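Local atomic coordinates of 'Carboxyl esterase 2 (Tuber melanosporum Mel28, PDB entry 5MIF), a protein that probably hydrolyses carboxylic esters, as an archaeal-like carboxylesterase built on the alpha/beta hydrolase fold. Residues P37-Y42 against L313-G318; E59-Y64 against W120-P125; N89-L94 against F145-L150; V154-P159 against L250-P255; P219-A224 against R290-D295. All coordinates share one frame; numbering follows the deposited sequence.

Contact 1 opens first and closes last: helix 37-47, near the N terminus, meets 313-318 near the C terminus, so the other four contacts are nested in its loop. Segment 59-64 opens contact 2 and 89-94 opens contact 3. They close in the same order, on 120-125 and 145-150, and therefore cross, tying an N-terminal loop to the loop after strand 109-115, and strand 90-97 to its sheet neighbour 142-147. Contacts 4 and 5 open only after these have closed and cross each other, 219-224 lying between 154-159 and 250-255 and pairing onward with helix 290-302. Trp120 of contact 2 packs on Phe251 of contact 4 and Leu223 of contact 5, which also touch each other.

Contact 1: P37-Y42 against L313-G318; sequences PITQAY and LGTIHG
Thr39 and Tyr42 of the N-terminal helix 37-47 lie against Thr315 and Ile316, in the segment of the alpha/beta hydrolase fold that leads to His317. That histidine is hydrogen-bonded to Ser190 and Asp287, consistent with a Ser-His-Asp triad, so the helix packs on the segment that leads to the probable catalytic histidine. Thr39 presents two different faces. Its methyl CG2, anti to the backbone N, lies alongside Ile316, running the other way, and comes 3.9 Å from Ile316 CG1. Its hydroxyl, beside the backbone N (chi1 -62°), is hydrogen-bonded to Asp36 and also accepts a bond from a bridging water at 2.6 Å from Thr39 OG1. An alanine here would keep only the CB contact and is likely to leave both Asp36 and the water without their hydroxyl mate, besides removing the methyl that packs on Ile316. Farther along the helix, Tyr42 brings CD2 to 4.3 Å from Ile316 CD1, and Leu325 of helix 323-326 touches both side chains. The two threonine hydroxyls, 3.9 Å apart from Thr39 OG1 to Thr315 OG1, are spanned by the water, whose oxygen lies 2.7 Å from Thr315 OG1.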
# COMPACT_ATOMS: atom_id res chain seq x y z
N PRO A 37 -5.37 -4.84 -16.78
CA PRO A 37 -5.52 -5.92 -17.78
C PRO A 37 -5.47 -7.35 -17.23
O PRO A 37 -6.25 -8.18 -17.69
CB PRO A 37 -4.34 -5.67 -18.72
CG PRO A 37 -4.16 -4.19 -18.69
CD PRO A 37 -4.44 -3.79 -17.25
N ILE A 38 -4.57 -7.64 -16.30
CA ILE A 38 -4.46 -8.99 -15.77
C ILE A 38 -5.72 -9.39 -14.99
O ILE A 38 -6.21 -10.51 -15.13
CB ILE A 38 -3.24 -9.16 -14.84
CG1 ILE A 38 -1.95 -9.01 -15.63
CG2 ILE A 38 -3.26 -10.52 -14.19
CD1 ILE A 38 -0.71 -9.23 -14.79
N THR A 39 -6.20 -8.46 -14.17
CA THR A 39 -7.40 -8.68 -13.37
C THR A 39 -8.64 -8.74 -14.26
O THR A 39 -9.54 -9.55 -14.03
CB THR A 39 -7.56 -7.57 -12.32
OG1 THR A 39 -6.43 -7.62 -11.42
CG2 THR A 39 -8.84 -7.78 -11.51
N GLN A 40 -8.68 -7.88 -15.26
CA GLN A 40 -9.75 -7.86 -16.25
C GLN A 40 -9.81 -9.19 -17.01
O GLN A 40 -10.88 -9.73 -17.23
CB GLN A 40 -9.56 -6.70 -17.21
CG GLN A 40 -10.69 -6.50 -18.19
CD GLN A 40 -11.98 -6.17 -17.48
OE1 GLN A 40 -12.09 -5.13 -16.84
NE2 GLN A 40 -12.95 -7.05 -17.59
N ALA A 41 -8.65 -9.70 -17.41
CA ALA A 41 -8.56 -10.98 -18.10
C ALA A 41 -9.09 -12.11 -17.24
O ALA A 41 -9.79 -13.00 -17.72
CB ALA A 41 -7.12 -11.26 -18.51
N TYR A 42 -8.74 -12.09 -15.96
CA TYR A 42 -9.25 -13.09 -15.03
C TYR A 42 -10.77 -13.00 -14.87
O TYR A 42 -11.46 -14.02 -14.86
CB TYR A 42 -8.57 -12.95 -13.68
CG TYR A 42 -9.14 -13.88 -12.63
CD1 TYR A 42 -8.64 -15.17 -12.48
CD2 TYR A 42 -10.18 -13.47 -11.81
CE1 TYR A 42 -9.16 -16.02 -11.53
CE2 TYR A 42 -10.70 -14.32 -10.85
CZ TYR A 42 -10.19 -15.59 -10.72
OH TYR A 42 -10.71 -16.45 -9.76
N LEU A 313 -6.09 0.08 -6.12
CA LEU A 313 -6.97 0.39 -7.24
C LEU A 313 -6.87 -0.65 -8.36
O LEU A 313 -5.83 -1.29 -8.54
CB LEU A 313 -6.67 1.79 -7.79
CG LEU A 313 -7.42 2.92 -7.10
CD1 LEU A 313 -6.99 3.06 -5.62
CD2 LEU A 313 -7.24 4.23 -7.86
N GLY A 314 -7.97 -0.84 -9.09
CA GLY A 314 -7.98 -1.70 -10.27
C GLY A 314 -8.03 -3.20 -10.00
O GLY A 314 -7.85 -4.01 -10.91
N THR A 315 -8.26 -3.59 -8.75
CA THR A 315 -8.30 -5.01 -8.44
C THR A 315 -9.57 -5.36 -7.68
O THR A 315 -10.35 -4.48 -7.34
CB THR A 315 -7.06 -5.46 -7.65
OG1 THR A 315 -7.01 -6.90 -7.62
CG2 THR A 315 -7.09 -4.91 -6.24
N ILE A 316 -9.76 -6.65 -7.45
CA ILE A 316 -11.03 -7.19 -6.94
C ILE A 316 -10.83 -8.10 -5.74
O ILE A 316 -9.70 -8.46 -5.40
CB ILE A 316 -11.76 -7.99 -8.04
CG1 ILE A 316 -10.91 -9.19 -8.47
CG2 ILE A 316 -12.13 -7.09 -9.22
CD1 ILE A 316 -11.52 -10.03 -9.55
N HIS A 317 -11.94 -8.48 -5.11
CA HIS A 317 -11.92 -9.39 -3.98
C HIS A 317 -11.15 -10.67 -4.31
O HIS A 317 -11.27 -11.22 -5.41
CB HIS A 317 -13.36 -9.73 -3.55
CG HIS A 317 -13.47 -10.27 -2.16
ND1 HIS A 317 -13.62 -9.45 -1.06
CD2 HIS A 317 -13.44 -11.54 -1.69
CE1 HIS A 317 -13.69 -10.20 0.03
NE2 HIS A 317 -13.59 -11.47 -0.33
N GLY A 318 -10.31 -11.12 -3.37
CA GLY A 318 -9.57 -12.35 -3.57
C GLY A 318 -8.16 -12.18 -4.11
O GLY A 318 -7.45 -13.17 -4.27
O HOH W 1 -5.23 -8.24 -9.17

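Contact 2: E59-Y64 against W120-P125; sequences EIRDGY and WVFGGP
Arg61 and Asp62 settle along Val121-Pro125. The Gly123 N-H bonds to Arg61 O at 3.0 Å, nearly straight at 168°. Arg61 bends at chi2 and brings NH1 to 3.0 Å from Val121 O; NH1 meets a lone pair of that oxygen in the carbonyl plane, and the oxygen lies in turn near the guanidinium plane. NH1 also reaches Thr151 O, and NE bonds to Pro58 O. A methionine in its place would probably leave Val121 O, Thr151 O and Pro58 O without these donors, with only the backbone bond to Gly123 N still linking this residue to the other segment by hydrogen bonds. Asp62 OD2 lies 3.3 Å from Pro125 CD, but its bonds go just beyond, OD1 to Ser127 OG and OD2 to Lys126 N. The carboxylate sits where a CB on Gly124 would clash with OD2. Trp120 ends the HGGGW sequence that, in the hormone-sensitive lipase family, supplies the oxyanion hole, so this is the stretch trailing that probable loop.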
# COMPACT_ATOMS: atom_id res chain seq x y z
N GLU A 59 -17.71 -32.07 -2.08
CA GLU A 59 -17.24 -32.60 -0.82
C GLU A 59 -15.74 -32.37 -0.71
O GLU A 59 -15.16 -32.46 0.37
CB GLU A 59 -17.60 -34.09 -0.65
CG GLU A 59 -17.25 -34.66 0.73
CD GLU A 59 -17.93 -33.96 1.93
OE1 GLU A 59 -18.88 -33.16 1.73
OE2 GLU A 59 -17.48 -34.20 3.07
N ILE A 60 -15.11 -31.99 -1.81
CA ILE A 60 -13.76 -31.48 -1.70
C ILE A 60 -13.86 -29.96 -1.63
O ILE A 60 -14.37 -29.32 -2.55
CB ILE A 60 -12.88 -31.93 -2.87
CG1 ILE A 60 -12.69 -33.45 -2.80
CG2 ILE A 60 -11.55 -31.19 -2.88
CD1 ILE A 60 -12.26 -33.95 -1.45
N ARG A 61 -13.42 -29.38 -0.52
CA ARG A 61 -13.57 -27.94 -0.30
C ARG A 61 -12.25 -27.20 -0.46
O ARG A 61 -12.20 -25.96 -0.49
CB ARG A 61 -14.14 -27.66 1.09
CG ARG A 61 -15.46 -28.32 1.43
CD ARG A 61 -16.61 -27.70 0.65
NE ARG A 61 -17.88 -28.30 1.04
CZ ARG A 61 -18.62 -27.88 2.06
NH1 ARG A 61 -18.24 -26.82 2.78
NH2 ARG A 61 -19.76 -28.49 2.36
N ASP A 62 -11.17 -27.96 -0.57
CA ASP A 62 -9.84 -27.40 -0.69
C ASP A 62 -9.02 -28.10 -1.76
O ASP A 62 -8.94 -29.33 -1.78
CB ASP A 62 -9.12 -27.50 0.66
CG ASP A 62 -7.76 -26.85 0.63
OD1 ASP A 62 -7.65 -25.79 -0.01
OD2 ASP A 62 -6.82 -27.40 1.24
N GLY A 63 -8.40 -27.33 -2.65
CA GLY A 63 -7.52 -27.90 -3.65
C GLY A 63 -6.51 -26.91 -4.22
O GLY A 63 -6.68 -25.69 -4.10
N TYR A 64 -5.48 -27.45 -4.86
CA TYR A 64 -4.43 -26.62 -5.44
C TYR A 64 -4.98 -25.83 -6.60
O TYR A 64 -5.86 -26.29 -7.32
CB TYR A 64 -3.25 -27.47 -5.90
CG TYR A 64 -2.57 -28.23 -4.78
CD1 TYR A 64 -1.86 -27.56 -3.79
CD2 TYR A 64 -2.63 -29.61 -4.72
CE1 TYR A 64 -1.24 -28.26 -2.77
CE2 TYR A 64 -2.02 -30.31 -3.70
CZ TYR A 64 -1.32 -29.63 -2.73
OH TYR A 64 -0.70 -30.34 -1.71
N TRP A 120 -16.20 -19.07 4.58
CA TRP A 120 -16.44 -20.07 5.64
C TRP A 120 -16.81 -21.45 5.09
O TRP A 120 -16.90 -22.39 5.86
CB TRP A 120 -17.53 -19.60 6.63
CG TRP A 120 -17.23 -18.29 7.28
CD1 TRP A 120 -16.32 -18.06 8.29
CD2 TRP A 120 -17.80 -17.02 6.97
NE1 TRP A 120 -16.31 -16.72 8.62
CE2 TRP A 120 -17.21 -16.06 7.82
CE3 TRP A 120 -18.77 -16.60 6.04
CZ2 TRP A 120 -17.56 -14.71 7.78
CZ3 TRP A 120 -19.12 -15.25 6.01
CH2 TRP A 120 -18.51 -14.32 6.87
N VAL A 121 -17.01 -21.55 3.77
CA VAL A 121 -17.39 -22.79 3.08
C VAL A 121 -16.23 -23.49 2.38
O VAL A 121 -16.19 -24.72 2.31
CB VAL A 121 -18.47 -22.55 1.99
CG1 VAL A 121 -19.19 -23.85 1.64
CG2 VAL A 121 -19.46 -21.51 2.44
N PHE A 122 -15.30 -22.70 1.83
CA PHE A 122 -14.17 -23.23 1.07
C PHE A 122 -12.81 -22.84 1.65
O PHE A 122 -12.72 -21.97 2.53
CB PHE A 122 -14.23 -22.77 -0.39
CG PHE A 122 -15.50 -23.16 -1.10
CD1 PHE A 122 -15.78 -24.49 -1.34
CD2 PHE A 122 -16.41 -22.20 -1.51
CE1 PHE A 122 -16.96 -24.86 -1.99
CE2 PHE A 122 -17.59 -22.56 -2.15
CZ PHE A 122 -17.85 -23.90 -2.39
N GLY A 123 -11.77 -23.47 1.12
CA GLY A 123 -10.41 -23.10 1.46
C GLY A 123 -9.76 -24.10 2.38
O GLY A 123 -10.42 -24.99 2.91
N GLY A 124 -8.45 -23.95 2.57
CA GLY A 124 -7.65 -24.84 3.38
C GLY A 124 -6.22 -24.67 2.93
O GLY A 124 -5.94 -23.77 2.13
N PRO A 125 -5.31 -25.52 3.42
CA PRO A 125 -3.88 -25.35 3.11
C PRO A 125 -3.55 -25.42 1.62
O PRO A 125 -2.60 -24.75 1.20
CB PRO A 125 -3.22 -26.51 3.87
CG PRO A 125 -4.32 -27.53 4.06
CD PRO A 125 -5.56 -26.71 4.25
O HOH W 2 -0.79 -27.66 0.48

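Contact 3: N89-L94 against F145-L150; sequences NVTAYL and FVDYTL
Tyr93 and Phe145 exchange the two straightest bonds between the two segments, on antiparallel strands 90-97 and 142-147, forming a hydrogen-bonded pair: Tyr93 N reaches Phe145 O at 2.9 Å with an N-H...O angle of 171°, and Phe145 N returns the bond to Tyr93 O. A third bond, from Asp147 N to Thr91 O, is equally short at 2.9 Å but more bent, at 147°. The reciprocal bond is replaced by a water, which accepts from Thr91 N and donates to Asp147 O, each at 2.8 Å. Between the bonded residues, Ala92 faces Val146 as a non-hydrogen-bonded pair, and Ala92 CA sends a C-H...O contact of 3.4 Å to Phe145 O, an acceptor already held by Tyr93 N. On the face carrying Ala92 and Val146, Val90 CG1 touches Val146 CG1 at 3.8 Å. On the other face, the torsion that keeps Tyr93 CG beside its backbone N (chi1 -60°) lays the ring alongside Asp147, its CE1 edge 3.6 Å from Asp147 OD2. Pro125 of contact 2 touches Tyr93, Phe145 and Asp147 on this face. The chemistry implies a sheet pairing that is firm at Phe145 and handed over to water toward Asp147, and a carboxylate oxygen near a ring edge, where C-H groups probably carry slight positive charge.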
# COMPACT_ATOMS: atom_id res chain seq x y z
N ASN A 89 -11.54 -31.17 18.41
CA ASN A 89 -10.36 -31.14 17.55
C ASN A 89 -10.29 -29.89 16.68
O ASN A 89 -11.30 -29.39 16.16
CB ASN A 89 -10.29 -32.38 16.64
CG ASN A 89 -9.04 -32.37 15.75
OD1 ASN A 89 -7.95 -32.75 16.20
ND2 ASN A 89 -9.18 -31.92 14.51
N VAL A 90 -9.07 -29.37 16.54
CA VAL A 90 -8.79 -28.35 15.54
C VAL A 90 -7.53 -28.79 14.79
O VAL A 90 -6.50 -29.09 15.40
CB VAL A 90 -8.58 -26.93 16.14
CG1 VAL A 90 -8.53 -25.90 15.01
CG2 VAL A 90 -9.70 -26.56 17.08
N THR A 91 -7.64 -28.86 13.47
CA THR A 91 -6.50 -29.18 12.64
C THR A 91 -5.69 -27.91 12.38
O THR A 91 -6.23 -26.87 12.02
CB THR A 91 -6.96 -29.82 11.30
OG1 THR A 91 -7.63 -31.05 11.59
CG2 THR A 91 -5.76 -30.13 10.43
N ALA A 92 -4.38 -27.99 12.60
CA ALA A 92 -3.52 -26.85 12.32
C ALA A 92 -2.23 -27.31 11.63
O ALA A 92 -1.73 -28.41 11.90
CB ALA A 92 -3.20 -26.09 13.62
N TYR A 93 -1.73 -26.48 10.73
CA TYR A 93 -0.45 -26.75 10.10
C TYR A 93 0.57 -25.69 10.53
O TYR A 93 0.34 -24.50 10.35
CB TYR A 93 -0.58 -26.76 8.57
CG TYR A 93 -1.55 -27.80 8.03
CD1 TYR A 93 -2.91 -27.54 7.97
CD2 TYR A 93 -1.10 -29.05 7.63
CE1 TYR A 93 -3.81 -28.50 7.48
CE2 TYR A 93 -1.98 -30.02 7.14
CZ TYR A 93 -3.33 -29.74 7.08
OH TYR A 93 -4.20 -30.70 6.60
N LEU A 94 1.71 -26.11 11.09
CA LEU A 94 2.76 -25.15 11.41
C LEU A 94 3.81 -25.16 10.30
O LEU A 94 4.50 -26.15 10.10
CB LEU A 94 3.42 -25.46 12.75
CG LEU A 94 4.52 -24.49 13.21
CD1 LEU A 94 3.95 -23.09 13.47
CD2 LEU A 94 5.24 -25.00 14.45
N PHE A 145 -1.24 -22.09 10.39
CA PHE A 145 -2.41 -22.05 9.52
C PHE A 145 -3.53 -22.92 10.11
O PHE A 145 -3.40 -24.15 10.19
CB PHE A 145 -2.02 -22.52 8.12
CG PHE A 145 -3.11 -22.40 7.09
CD1 PHE A 145 -4.03 -23.43 6.91
CD2 PHE A 145 -3.19 -21.28 6.30
CE1 PHE A 145 -5.03 -23.33 5.95
CE2 PHE A 145 -4.19 -21.16 5.33
CZ PHE A 145 -5.11 -22.19 5.15
N VAL A 146 -4.61 -22.27 10.55
CA VAL A 146 -5.69 -22.99 11.21
C VAL A 146 -6.70 -23.51 10.19
O VAL A 146 -7.34 -22.75 9.48
CB VAL A 146 -6.41 -22.10 12.22
CG1 VAL A 146 -7.52 -22.90 12.89
CG2 VAL A 146 -5.41 -21.59 13.26
N ASP A 147 -6.81 -24.83 10.11
CA ASP A 147 -7.71 -25.48 9.17
C ASP A 147 -9.04 -25.78 9.85
O ASP A 147 -9.38 -26.94 10.10
CB ASP A 147 -7.05 -26.75 8.61
CG ASP A 147 -7.72 -27.28 7.34
OD1 ASP A 147 -8.54 -26.57 6.72
OD2 ASP A 147 -7.40 -28.42 6.96
N TYR A 148 -9.78 -24.73 10.18
CA TYR A 148 -11.02 -24.85 10.94
C TYR A 148 -12.11 -25.57 10.13
O TYR A 148 -12.04 -25.64 8.89
CB TYR A 148 -11.50 -23.46 11.37
CG TYR A 148 -11.68 -22.52 10.19
CD1 TYR A 148 -12.88 -22.47 9.51
CD2 TYR A 148 -10.63 -21.71 9.75
CE1 TYR A 148 -13.06 -21.62 8.43
CE2 TYR A 148 -10.80 -20.85 8.66
CZ TYR A 148 -12.00 -20.82 8.01
OH TYR A 148 -12.18 -19.98 6.92
N THR A 149 -13.13 -26.08 10.81
CA THR A 149 -14.20 -26.81 10.13
C THR A 149 -15.08 -25.88 9.29
O THR A 149 -15.47 -24.80 9.73
CB THR A 149 -15.08 -27.55 11.14
OG1 THR A 149 -14.26 -28.35 11.98
CG2 THR A 149 -16.10 -28.42 10.42
N LEU A 150 -15.39 -26.31 8.07
CA LEU A 150 -16.15 -25.49 7.13
C LEU A 150 -17.67 -25.64 7.29
O LEU A 150 -18.16 -26.67 7.76
CB LEU A 150 -15.73 -25.85 5.71
CG LEU A 150 -14.22 -25.67 5.48
CD1 LEU A 150 -13.74 -26.27 4.17
CD2 LEU A 150 -13.87 -24.19 5.51
O HOH W 3 -10.11 -28.50 12.25

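Contact 4: V154-P159 against L250-P255; sequences VAYPVP and LFTPDP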
# COMPACT_ATOMS: atom_id res chain seq x y z
N VAL A 154 -20.41 -27.19 10.47
CA VAL A 154 -20.65 -26.40 11.67
C VAL A 154 -21.15 -25.02 11.27
O VAL A 154 -21.25 -24.71 10.08
CB VAL A 154 -19.38 -26.25 12.53
CG1 VAL A 154 -18.90 -27.61 13.03
CG2 VAL A 154 -18.28 -25.52 11.73
N ALA A 155 -21.51 -24.21 12.26
CA ALA A 155 -21.90 -22.83 11.99
C ALA A 155 -21.28 -21.90 13.02
O ALA A 155 -20.72 -22.35 14.03
CB ALA A 155 -23.42 -22.69 12.00
N TYR A 156 -21.40 -20.60 12.77
CA TYR A 156 -21.04 -19.61 13.78
C TYR A 156 -21.64 -20.03 15.12
O TYR A 156 -22.79 -20.46 15.17
CB TYR A 156 -21.56 -18.23 13.38
CG TYR A 156 -21.51 -17.22 14.50
CD1 TYR A 156 -20.34 -16.53 14.77
CD2 TYR A 156 -22.62 -16.98 15.29
CE1 TYR A 156 -20.27 -15.63 15.80
CE2 TYR A 156 -22.58 -16.07 16.32
CZ TYR A 156 -21.40 -15.39 16.57
OH TYR A 156 -21.32 -14.49 17.60
N PRO A 157 -20.88 -19.88 16.22
CA PRO A 157 -19.52 -19.35 16.40
C PRO A 157 -18.44 -20.42 16.48
O PRO A 157 -17.37 -20.17 17.04
CB PRO A 157 -19.63 -18.62 17.74
CG PRO A 157 -20.54 -19.53 18.53
CD PRO A 157 -21.53 -20.12 17.52
N VAL A 158 -18.72 -21.61 15.97
CA VAL A 158 -17.78 -22.71 16.13
C VAL A 158 -16.44 -22.48 15.40
O VAL A 158 -15.38 -22.69 16.01
CB VAL A 158 -18.44 -24.06 15.71
CG1 VAL A 158 -17.42 -25.18 15.68
CG2 VAL A 158 -19.56 -24.40 16.69
N PRO A 159 -16.45 -22.04 14.12
CA PRO A 159 -15.14 -21.77 13.52
C PRO A 159 -14.36 -20.67 14.27
O PRO A 159 -13.13 -20.79 14.42
CB PRO A 159 -15.48 -21.34 12.09
CG PRO A 159 -16.86 -21.98 11.82
CD PRO A 159 -17.56 -21.87 13.15
N LEU A 250 -25.08 -19.70 5.41
CA LEU A 250 -24.54 -20.97 5.90
C LEU A 250 -23.78 -20.80 7.21
O LEU A 250 -23.82 -21.67 8.08
CB LEU A 250 -23.63 -21.62 4.87
CG LEU A 250 -24.27 -22.06 3.56
CD1 LEU A 250 -23.34 -23.00 2.82
CD2 LEU A 250 -25.61 -22.72 3.84
N PHE A 251 -23.08 -19.67 7.35
CA PHE A 251 -22.24 -19.41 8.51
C PHE A 251 -23.07 -18.88 9.68
O PHE A 251 -22.92 -19.31 10.81
CB PHE A 251 -21.12 -18.43 8.13
CG PHE A 251 -20.23 -18.02 9.27
CD1 PHE A 251 -19.44 -18.96 9.92
CD2 PHE A 251 -20.14 -16.68 9.65
CE1 PHE A 251 -18.60 -18.59 10.96
CE2 PHE A 251 -19.30 -16.30 10.69
CZ PHE A 251 -18.52 -17.25 11.34
N THR A 252 -23.99 -17.96 9.38
CA THR A 252 -24.91 -17.41 10.37
C THR A 252 -26.36 -17.56 9.86
O THR A 252 -26.97 -16.58 9.44
CB THR A 252 -24.63 -15.92 10.68
OG1 THR A 252 -24.44 -15.21 9.44
CG2 THR A 252 -23.37 -15.77 11.53
N PRO A 253 -26.89 -18.80 9.88
CA PRO A 253 -28.26 -19.06 9.41
C PRO A 253 -29.32 -18.26 10.18
O PRO A 253 -30.35 -17.92 9.61
CB PRO A 253 -28.43 -20.57 9.64
CG PRO A 253 -27.34 -20.96 10.59
CD PRO A 253 -26.21 -20.04 10.29
N ASP A 254 -29.06 -17.98 11.45
CA ASP A 254 -29.94 -17.11 12.23
C ASP A 254 -29.48 -15.66 12.09
O ASP A 254 -28.43 -15.29 12.61
CB ASP A 254 -29.95 -17.54 13.71
CG ASP A 254 -30.89 -16.69 14.57
OD1 ASP A 254 -31.53 -15.76 14.05
OD2 ASP A 254 -30.96 -16.95 15.79
N PRO A 255 -30.26 -14.83 11.37
CA PRO A 255 -29.87 -13.44 11.12
C PRO A 255 -29.57 -12.64 12.38
O PRO A 255 -28.78 -11.72 12.31
CB PRO A 255 -31.08 -12.85 10.38
CG PRO A 255 -32.16 -13.88 10.47
CD PRO A 255 -31.49 -15.19 10.64
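Phe251 offers one ring face to Tyr156, whose CB stands 3.8 Å from the ring centroid and only 13° off its normal, a CH-pi contact squarely over the centre. From that foothold the tyrosine ring, with CG anti to the backbone N (chi1 167°), runs obliquely away and turns its edge toward the same face; the offset edge-to-face pair has centroids 5.8 Å apart and planes at 72°. Pro159 CG comes instead at the edge of the phenylalanine, near its plane, 3.9 Å from Phe251 CE1, while Trp120 of contact 2 stacks on the opposite face. Thr252 closes the tyrosine's flank, its CG2 lying 3.6 Å from Tyr156 CB. Pro157, joined to Tyr156 by a cis peptide bond, lays its CB over a face of the tyrosine ring. Beside the aromatic pair the backbones are joined where helix 241-251 ends: Tyr156 N bonds to Phe251 O at 2.8 Å, in the plane of the carbonyl, and Ala155 CB rests on the same oxygen. At the far end Tyr156 OH bonds to Glu260. In chemical terms, a helix-end carbonyl is satisfied by a donor from the loop before helix 158-173, with aromatic and proline carbon surfaces fitted around that bond.

Contact 5: P219-A224 against R290-D295; sequences PATDLA and RQQGED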
# COMPACT_ATOMS: atom_id res chain seq x y z
N PRO A 219 -11.44 -7.64 4.69
CA PRO A 219 -12.14 -8.44 5.69
C PRO A 219 -13.63 -8.23 5.64
O PRO A 219 -14.09 -7.15 5.25
CB PRO A 219 -11.57 -7.92 7.01
CG PRO A 219 -11.30 -6.49 6.72
CD PRO A 219 -10.85 -6.43 5.28
N ALA A 220 -14.38 -9.27 6.01
CA ALA A 220 -15.79 -9.11 6.37
C ALA A 220 -15.80 -8.68 7.83
O ALA A 220 -15.20 -9.33 8.67
CB ALA A 220 -16.57 -10.42 6.16
N THR A 221 -16.46 -7.57 8.12
CA THR A 221 -16.48 -7.07 9.48
C THR A 221 -17.90 -6.92 10.00
O THR A 221 -18.13 -6.85 11.21
CB THR A 221 -15.78 -5.71 9.58
OG1 THR A 221 -16.43 -4.79 8.69
CG2 THR A 221 -14.33 -5.83 9.17
N ASP A 222 -18.86 -6.90 9.07
CA ASP A 222 -20.26 -6.69 9.42
C ASP A 222 -21.14 -7.61 8.58
O ASP A 222 -21.29 -7.39 7.37
CB ASP A 222 -20.65 -5.22 9.23
CG ASP A 222 -22.00 -4.88 9.86
OD1 ASP A 222 -22.80 -5.79 10.13
OD2 ASP A 222 -22.24 -3.68 10.11
N LEU A 223 -21.68 -8.65 9.20
CA LEU A 223 -22.47 -9.63 8.46
C LEU A 223 -23.95 -9.26 8.44
O LEU A 223 -24.74 -9.87 7.72
CB LEU A 223 -22.29 -11.03 9.07
CG LEU A 223 -21.09 -11.85 8.60
CD1 LEU A 223 -19.76 -11.13 8.83
CD2 LEU A 223 -21.07 -13.21 9.27
N ALA A 224 -24.33 -8.28 9.25
CA ALA A 224 -25.73 -7.94 9.44
C ALA A 224 -26.19 -6.88 8.45
O ALA A 224 -27.25 -6.99 7.85
CB ALA A 224 -25.98 -7.45 10.85
N ARG A 290 -15.72 -3.81 0.18
CA ARG A 290 -14.69 -2.79 0.42
C ARG A 290 -15.03 -1.83 1.57
O ARG A 290 -14.18 -1.54 2.41
CB ARG A 290 -14.43 -1.98 -0.86
CG ARG A 290 -13.29 -0.97 -0.74
CD ARG A 290 -13.26 -0.05 -1.95
NE ARG A 290 -14.26 1.01 -1.81
CZ ARG A 290 -14.79 1.70 -2.82
NH1 ARG A 290 -14.41 1.45 -4.07
NH2 ARG A 290 -15.69 2.64 -2.58
N GLN A 291 -16.27 -1.34 1.61
CA GLN A 291 -16.67 -0.36 2.63
C GLN A 291 -16.48 -0.86 4.07
O GLN A 291 -16.17 -0.07 4.98
CB GLN A 291 -18.13 0.05 2.41
CG GLN A 291 -18.59 1.21 3.30
CD GLN A 291 -18.04 2.55 2.86
OE1 GLN A 291 -17.97 2.83 1.66
NE2 GLN A 291 -17.62 3.37 3.82
N GLN A 292 -16.69 -2.15 4.28
CA GLN A 292 -16.59 -2.73 5.62
C GLN A 292 -15.19 -2.59 6.22
O GLN A 292 -15.04 -2.17 7.37
CB GLN A 292 -17.00 -4.20 5.60
CG GLN A 292 -18.49 -4.39 5.42
CD GLN A 292 -18.92 -5.83 5.54
OE1 GLN A 292 -18.21 -6.67 6.11
NE2 GLN A 292 -20.08 -6.14 4.97
N GLY A 293 -14.18 -2.94 5.43
CA GLY A 293 -12.80 -2.82 5.88
C GLY A 293 -12.42 -1.39 6.19
O GLY A 293 -11.83 -1.11 7.24
N GLU A 294 -12.78 -0.47 5.29
CA GLU A 294 -12.41 0.94 5.44
C GLU A 294 -13.10 1.56 6.66
O GLU A 294 -12.46 2.25 7.45
CB GLU A 294 -12.75 1.72 4.15
CG GLU A 294 -11.91 1.27 2.95
CD GLU A 294 -12.08 2.14 1.69
OE1 GLU A 294 -13.08 2.87 1.55
OE2 GLU A 294 -11.17 2.10 0.83
N ASP A 295 -14.39 1.29 6.82
CA ASP A 295 -15.12 1.78 7.99
C ASP A 295 -14.55 1.21 9.28
O ASP A 295 -14.43 1.92 10.28
CB ASP A 295 -16.62 1.44 7.88
CG ASP A 295 -17.33 2.28 6.84
OD1 ASP A 295 -16.79 3.34 6.45
OD2 ASP A 295 -18.44 1.89 6.42
O HOH W 4 -13.19 -5.13 3.42
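Gln292 reaches from helix 290-302 into the loop 219-224, and its carboxamide oxygen makes the tight part of the contact. OE1 accepts two backbone N-H groups: Thr221 N at 2.8 Å, near the amide plane, and Asp222 N at 3.0 Å, from well above it and off the lone pairs. This double grip fixes the end of an otherwise extended side chain. NE2 is 3.0 Å from Asp222 O, but the angle is too poor to count as a hydrogen bond. Thr221 runs antiparallel to the glutamine side chain, and its OG1, set between backbone N and carbonyl carbon by chi1 58°, comes 3.2 Å from Gln292 CB. Next along the helix, Gly293 CA lies 4.1 Å from Pro219 CG, close enough that a CB there would be tight against the proline ring. On the looser side a single water bridges the segments, donating to Pro219 O at 2.9 Å and accepting a weak bond from Gly293 N. Farther out, Asp222 leads away to a salt bridge with Arg267 and makes an Asx turn with Ala224 N. The loop leaves strand 213-217 of the central sheet, with Ala220 backbone-bonded to Ser190 of the probable nucleophile elbow; Phe230 of helix 228-232 meets Gln292, and the far side of helix 290-302 is tied by Glu294 to Arg311 of the neighbouring strand 307-312.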